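Local coordinates for protein putative diacylglycerol kinase (Bacillus anthracis, PDB 4WRR) that probably transfers the gamma-phosphate of ATP to diacylglycerol, as a putative lipid kinase of the diacylglycerol kinase family that binds magnesium, at residues A[77-82]-A[132-137]; A[125-130]-A[217-222]. All blocks are in the same frame, centred on the assembly; numbering follows the deposited sequence.

Interaction 1 of 2, residues A[77-82]-A[132-137]; sequences CTNGLA and NGQHFL
With its ring carbon CG set beside its own backbone N and the ring plane about square to the plane of CA, CB and CG (chi2 89°), His135 lays one ring face under the methyl group of Ala82. Ala82 CB stands over the middle of that face, 3.4 Å from the centroid of the His135 ring and only 13° off the ring normal, a close CH-pi contact. CG, ND1 and CD2 lie at nearly the same distance from the methyl, so no single ring atom carries the touch.

One helical turn earlier, the two branches of Thr78 divide the work. CG2, anti to the backbone N, comes to 4.2 Å from His135 CB and 4.0 Å from Leu137 CG. OG1, beside the backbone N, lies 3.3 Å from Leu137 CD1, yet its hydrogen bond runs back along the helix to the carbonyl of Val74. A hydroxyl facing a leucine methyl is thus satisfied within its own helix, and the threonine packs there as an apolar residue would. To one side, the Asn79 and Gln134 side chains cross at about a right angle, their amide planes 63° apart.

Ala82, Thr78, His135 and Leu137 pack the two segments together, with the helix and strand axes approaching to 7.9 Å. The contact sets the parallel-sheet lobe against the antiparallel-sheet lobe. Helix 71-81, which follows strand 64-69 of the four-stranded parallel sheet of the N-terminal catalytic domain, here meets strand 134-136, outermost of the six-stranded antiparallel sheet within the chain. His135 also rests on Val128 and Lys130 of strand 123-131 and on Leu287 of strand 282-294, while Ala82 touches Phe291 and its carbonyl oxygen is hydrogen-bonded to His290 NE2, both on strand 282-294.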
loop_
_atom_site.group_PDB
_atom_site.type_symbol
_atom_site.label_atom_id
_atom_site.label_comp_id
_atom_site.label_asym_id
_atom_site.label_seq_id
_atom_site.Cartn_x
_atom_site.Cartn_y
_atom_site.Cartn_z
ATOM N N CYS A 77 -21.046 -3.829 2.458
ATOM C CA CYS A 77 -20.236 -4.002 1.269
ATOM C C CYS A 77 -20.901 -3.439 0.011
ATOM O O CYS A 77 -20.221 -2.895 -0.862
ATOM C CB CYS A 77 -19.879 -5.460 1.062
ATOM S SG CYS A 77 -18.891 -6.157 2.409
ATOM N N THR A 78 -22.208 -3.603 -0.088
ATOM C CA THR A 78 -22.973 -3.071 -1.187
ATOM C C THR A 78 -22.807 -1.551 -1.220
ATOM O O THR A 78 -22.493 -1.024 -2.239
ATOM C CB THR A 78 -24.470 -3.440 -1.066
ATOM O OG1 THR A 78 -24.626 -4.842 -1.138
ATOM C CG2 THR A 78 -25.226 -2.858 -2.228
ATOM N N ASN A 79 -22.987 -0.881 -0.090
ATOM C CA ASN A 79 -22.785 0.546 -0.007
ATOM C C ASN A 79 -21.346 1.012 -0.159
ATOM O O ASN A 79 -21.111 2.107 -0.633
ATOM C CB ASN A 79 -23.279 1.077 1.308
ATOM C CG ASN A 79 -24.761 1.209 1.337
ATOM O OD1 ASN A 79 -25.382 1.527 0.322
ATOM N ND2 ASN A 79 -25.352 0.934 2.492
ATOM N N GLY A 80 -20.403 0.149 0.189
ATOM C CA GLY A 80 -19.031 0.468 0.010
ATOM C C GLY A 80 -18.639 0.476 -1.443
ATOM O O GLY A 80 -18.016 1.427 -1.895
ATOM N N LEU A 81 -19.020 -0.572 -2.174
ATOM C CA LEU A 81 -18.519 -0.764 -3.515
ATOM C C LEU A 81 -19.345 -0.086 -4.577
ATOM O O LEU A 81 -18.802 0.372 -5.550
ATOM C CB LEU A 81 -18.445 -2.218 -3.881
ATOM C CG LEU A 81 -17.390 -3.020 -3.160
ATOM C CD1 LEU A 81 -17.435 -4.442 -3.666
ATOM C CD2 LEU A 81 -15.999 -2.431 -3.371
ATOM N N ALA A 82 -20.647 -0.020 -4.388
ATOM C CA ALA A 82 -21.525 0.421 -5.453
ATOM C C ALA A 82 -21.233 1.849 -5.959
ATOM O O ALA A 82 -21.381 2.103 -7.156
ATOM C CB ALA A 82 -22.967 0.292 -5.034
ATOM N N ASN A 132 -32.712 7.118 -4.609
ATOM C CA ASN A 132 -32.144 8.421 -4.179
ATOM C C ASN A 132 -30.707 8.288 -3.733
ATOM O O ASN A 132 -30.390 8.684 -2.627
ATOM C CB ASN A 132 -32.943 9.022 -3.001
ATOM C CG ASN A 132 -34.359 9.380 -3.377
ATOM O OD1 ASN A 132 -34.751 9.280 -4.538
ATOM N ND2 ASN A 132 -35.156 9.787 -2.376
ATOM N N GLY A 133 -29.849 7.684 -4.545
ATOM C CA GLY A 133 -28.445 7.512 -4.150
ATOM C C GLY A 133 -28.065 6.517 -3.046
ATOM O O GLY A 133 -26.914 6.499 -2.565
ATOM N N GLN A 134 -29.043 5.710 -2.640
ATOM C CA GLN A 134 -28.846 4.626 -1.718
ATOM C C GLN A 134 -28.957 3.317 -2.528
ATOM O O GLN A 134 -30.019 3.024 -3.091
ATOM C CB GLN A 134 -29.974 4.695 -0.696
ATOM C CG GLN A 134 -30.015 3.582 0.332
ATOM C CD GLN A 134 -28.683 3.377 1.003
ATOM O OE1 GLN A 134 -27.945 2.477 0.626
ATOM N NE2 GLN A 134 -28.359 4.213 1.978
ATOM N N HIS A 135 -27.886 2.539 -2.613
ATOM C CA HIS A 135 -27.925 1.253 -3.325
ATOM C C HIS A 135 -28.529 0.082 -2.567
ATOM O O HIS A 135 -28.470 0.021 -1.332
ATOM C CB HIS A 135 -26.547 0.867 -3.777
ATOM C CG HIS A 135 -25.907 1.883 -4.669
ATOM N ND1 HIS A 135 -25.158 2.929 -4.178
ATOM C CD2 HIS A 135 -25.900 2.010 -6.014
ATOM C CE1 HIS A 135 -24.731 3.665 -5.181
ATOM N NE2 HIS A 135 -25.154 3.115 -6.308
ATOM N N PHE A 136 -29.147 -0.842 -3.289
ATOM C CA PHE A 136 -29.578 -2.082 -2.660
ATOM C C PHE A 136 -29.567 -3.246 -3.620
ATOM O O PHE A 136 -29.558 -3.072 -4.835
ATOM C CB PHE A 136 -30.941 -1.953 -2.008
ATOM C CG PHE A 136 -32.071 -1.676 -2.971
ATOM C CD1 PHE A 136 -32.378 -0.391 -3.339
ATOM C CD2 PHE A 136 -32.836 -2.707 -3.476
ATOM C CE1 PHE A 136 -33.429 -0.140 -4.245
ATOM C CE2 PHE A 136 -33.892 -2.464 -4.335
ATOM C CZ PHE A 136 -34.193 -1.178 -4.712
ATOM N N LEU A 137 -29.497 -4.434 -3.039
ATOM C CA LEU A 137 -29.465 -5.703 -3.768
ATOM C C LEU A 137 -30.737 -6.509 -3.636
ATOM O O LEU A 137 -31.113 -7.214 -4.576
ATOM C CB LEU A 137 -28.321 -6.600 -3.250
ATOM C CG LEU A 137 -26.914 -6.211 -3.647
ATOM C CD1 LEU A 137 -25.933 -7.168 -3.007
ATOM C CD2 LEU A 137 -26.765 -6.235 -5.161
#

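Interaction 2 of 2, residues A[125-130]-A[217-222]; sequences PVDVAK and CDDGTL. With MG (magnesium ion), chain E.
Asp127 extends from its strand into the turn formed by 217-222, its CG beside the backbone N (chi1 -55°), which brings OD2 over the start of the turn. There OD2 accepts a hydrogen bond from Gly220 N (2.8 Å), met on the syn side of the carboxylate and 20° out of its plane. The same oxygen accepts a second one, 2.7 Å long, from water 1, a ligand of the magnesium ion. Asp127 is therefore a second-shell residue that steadies both the metal-binding turn and a coordinated water, while its OD1 is held by Gly289 N. At the backbone, Asp127 N donates to Cys217 O (2.9 Å).

Asp219 has CG between its backbone N and carbonyl carbon (chi1 68°), folding the carboxylate back over the turn. Its OD1 binds magnesium at 2.4 Å and also accepts a weak bond from Thr221 N; OD2 takes a hydrogen bond from water 2, another metal ligand. Thr221 O, 2.2 Å from the magnesium ion, three waters and Lys216 O complete six ligands.

Apolar contacts flank this polar centre: Val126 CG2 on Cys217 SG, and Ala129 CB on Leu222 CD2 (4.1 Å). Asp218 meets Pro125 O with its CB and sends its carboxylate to a salt bridge with Lys124. Strand 123-131 pairs with 134-136 and 282-294, helix 100-104 packs on Val126 and Cys217, and the turn leads into strand 222-228 of the five-stranded sheet.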
loop_
_atom_site.group_PDB
_atom_site.type_symbol
_atom_site.label_atom_id
_atom_site.label_comp_id
_atom_site.label_asym_id
_atom_site.label_seq_id
_atom_site.Cartn_x
_atom_site.Cartn_y
_atom_site.Cartn_z
ATOM N N PRO A 125 -22.683 -11.396 -13.649
ATOM C CA PRO A 125 -23.069 -10.021 -13.447
ATOM C C PRO A 125 -24.320 -9.953 -12.650
ATOM O O PRO A 125 -25.210 -10.779 -12.808
ATOM C CB PRO A 125 -23.347 -9.503 -14.857
ATOM C CG PRO A 125 -22.626 -10.401 -15.754
ATOM C CD PRO A 125 -22.638 -11.741 -15.072
ATOM N N VAL A 126 -24.421 -8.943 -11.819
ATOM C CA VAL A 126 -25.593 -8.767 -10.995
ATOM C C VAL A 126 -26.042 -7.322 -11.069
ATOM O O VAL A 126 -25.214 -6.431 -10.947
ATOM C CB VAL A 126 -25.245 -9.212 -9.578
ATOM C CG1 VAL A 126 -26.212 -8.676 -8.554
ATOM C CG2 VAL A 126 -25.260 -10.744 -9.527
ATOM N N ASP A 127 -27.342 -7.092 -11.220
ATOM C CA ASP A 127 -27.883 -5.744 -11.198
ATOM C C ASP A 127 -27.918 -5.196 -9.782
ATOM O O ASP A 127 -28.140 -5.951 -8.818
ATOM C CB ASP A 127 -29.318 -5.690 -11.744
ATOM C CG ASP A 127 -29.465 -6.290 -13.145
ATOM O OD1 ASP A 127 -28.456 -6.312 -13.912
ATOM O OD2 ASP A 127 -30.594 -6.704 -13.478
ATOM N N VAL A 128 -27.622 -3.906 -9.637
ATOM C CA VAL A 128 -27.674 -3.229 -8.347
ATOM C C VAL A 128 -28.661 -2.070 -8.472
ATOM O O VAL A 128 -28.601 -1.312 -9.404
ATOM C CB VAL A 128 -26.293 -2.682 -7.936
ATOM C CG1 VAL A 128 -26.381 -1.841 -6.675
ATOM C CG2 VAL A 128 -25.305 -3.798 -7.724
ATOM N N ALA A 129 -29.605 -1.968 -7.547
ATOM C CA ALA A 129 -30.593 -0.924 -7.588
ATOM C C ALA A 129 -30.098 0.256 -6.793
ATOM O O ALA A 129 -29.275 0.130 -5.895
ATOM C CB ALA A 129 -31.904 -1.400 -7.010
ATOM N N LYS A 130 -30.657 1.403 -7.102
ATOM C CA LYS A 130 -30.254 2.658 -6.484
ATOM C C LYS A 130 -31.518 3.477 -6.254
ATOM O O LYS A 130 -32.276 3.731 -7.195
ATOM C CB LYS A 130 -29.306 3.374 -7.428
ATOM C CG LYS A 130 -28.696 4.650 -6.909
ATOM C CD LYS A 130 -27.657 5.211 -7.886
ATOM C CE LYS A 130 -27.120 6.534 -7.369
ATOM N NZ LYS A 130 -26.036 7.098 -8.210
ATOM N N CYS A 217 -32.267 -11.194 -10.347
ATOM C CA CYS A 217 -31.322 -10.141 -9.987
ATOM C C CYS A 217 -30.482 -9.636 -11.193
ATOM O O CYS A 217 -29.664 -8.780 -11.019
ATOM C CB CYS A 217 -30.364 -10.621 -8.876
ATOM S SG CYS A 217 -29.207 -11.900 -9.457
ATOM N N ASP A 218 -30.652 -10.205 -12.377
ATOM C CA ASP A 218 -29.801 -9.863 -13.538
ATOM C C ASP A 218 -30.586 -9.701 -14.859
ATOM O O ASP A 218 -30.020 -9.869 -15.934
ATOM C CB ASP A 218 -28.738 -10.952 -13.709
ATOM C CG ASP A 218 -29.323 -12.361 -13.774
ATOM O OD1 ASP A 218 -30.568 -12.534 -13.629
ATOM O OD2 ASP A 218 -28.510 -13.311 -13.934
ATOM N N ASP A 219 -31.885 -9.445 -14.789
ATOM C CA ASP A 219 -32.687 -9.313 -16.006
ATOM C C ASP A 219 -32.864 -7.865 -16.468
ATOM O O ASP A 219 -33.604 -7.626 -17.402
ATOM C CB ASP A 219 -34.041 -10.004 -15.869
ATOM C CG ASP A 219 -34.949 -9.322 -14.875
ATOM O OD1 ASP A 219 -34.485 -8.407 -14.133
ATOM O OD2 ASP A 219 -36.117 -9.748 -14.777
ATOM N N GLY A 220 -32.202 -6.913 -15.812
ATOM C CA GLY A 220 -32.183 -5.526 -16.258
ATOM C C GLY A 220 -33.439 -4.724 -15.948
ATOM O O GLY A 220 -33.532 -3.609 -16.391
ATOM N N THR A 221 -34.402 -5.284 -15.201
ATOM C CA THR A 221 -35.555 -4.540 -14.709
ATOM C C THR A 221 -35.833 -4.840 -13.246
ATOM O O THR A 221 -35.393 -5.865 -12.718
ATOM C CB THR A 221 -36.879 -4.874 -15.458
ATOM O OG1 THR A 221 -37.183 -6.288 -15.353
ATOM C CG2 THR A 221 -36.790 -4.526 -16.866
ATOM N N LEU A 222 -36.544 -3.933 -12.597
ATOM C CA LEU A 222 -36.966 -4.097 -11.232
ATOM C C LEU A 222 -38.433 -4.460 -11.195
ATOM O O LEU A 222 -39.130 -4.267 -12.170
ATOM C CB LEU A 222 -36.767 -2.804 -10.483
ATOM C CG LEU A 222 -35.311 -2.490 -10.163
ATOM C CD1 LEU A 222 -35.215 -1.050 -9.721
ATOM C CD2 LEU A 222 -34.777 -3.413 -9.070
HETATM MG MG MG E . -34.770 -7.843 -11.858
HETATM O O HOH W 1 -32.746 -6.879 -11.831
HETATM O O HOH W 2 -36.731 -9.224 -12.295
HETATM O O HOH W 3 -36.165 -7.192 -10.266
#

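From the N terminus, the chain lays down three of the four parallel strands before helix 71-81, whose end enters interaction 1. It then runs through strand 89-94 and two helices to strand 123-131, the first side of interaction 2, before turning back as strand 134-136 to close interaction 1 over 49 intervening residues. Interaction 2 closes later, across 86 residues, at the turn before strand 222-228, so the two loops cross. Strands 123-131 and 134-136 are antiparallel neighbours, joined where Phe136 N meets Ala129 O in a probable hydrogen bond. Together the contacts tie the catalytic-domain helix, the six-stranded sheet and the metal-binding turn of the C-terminal domain.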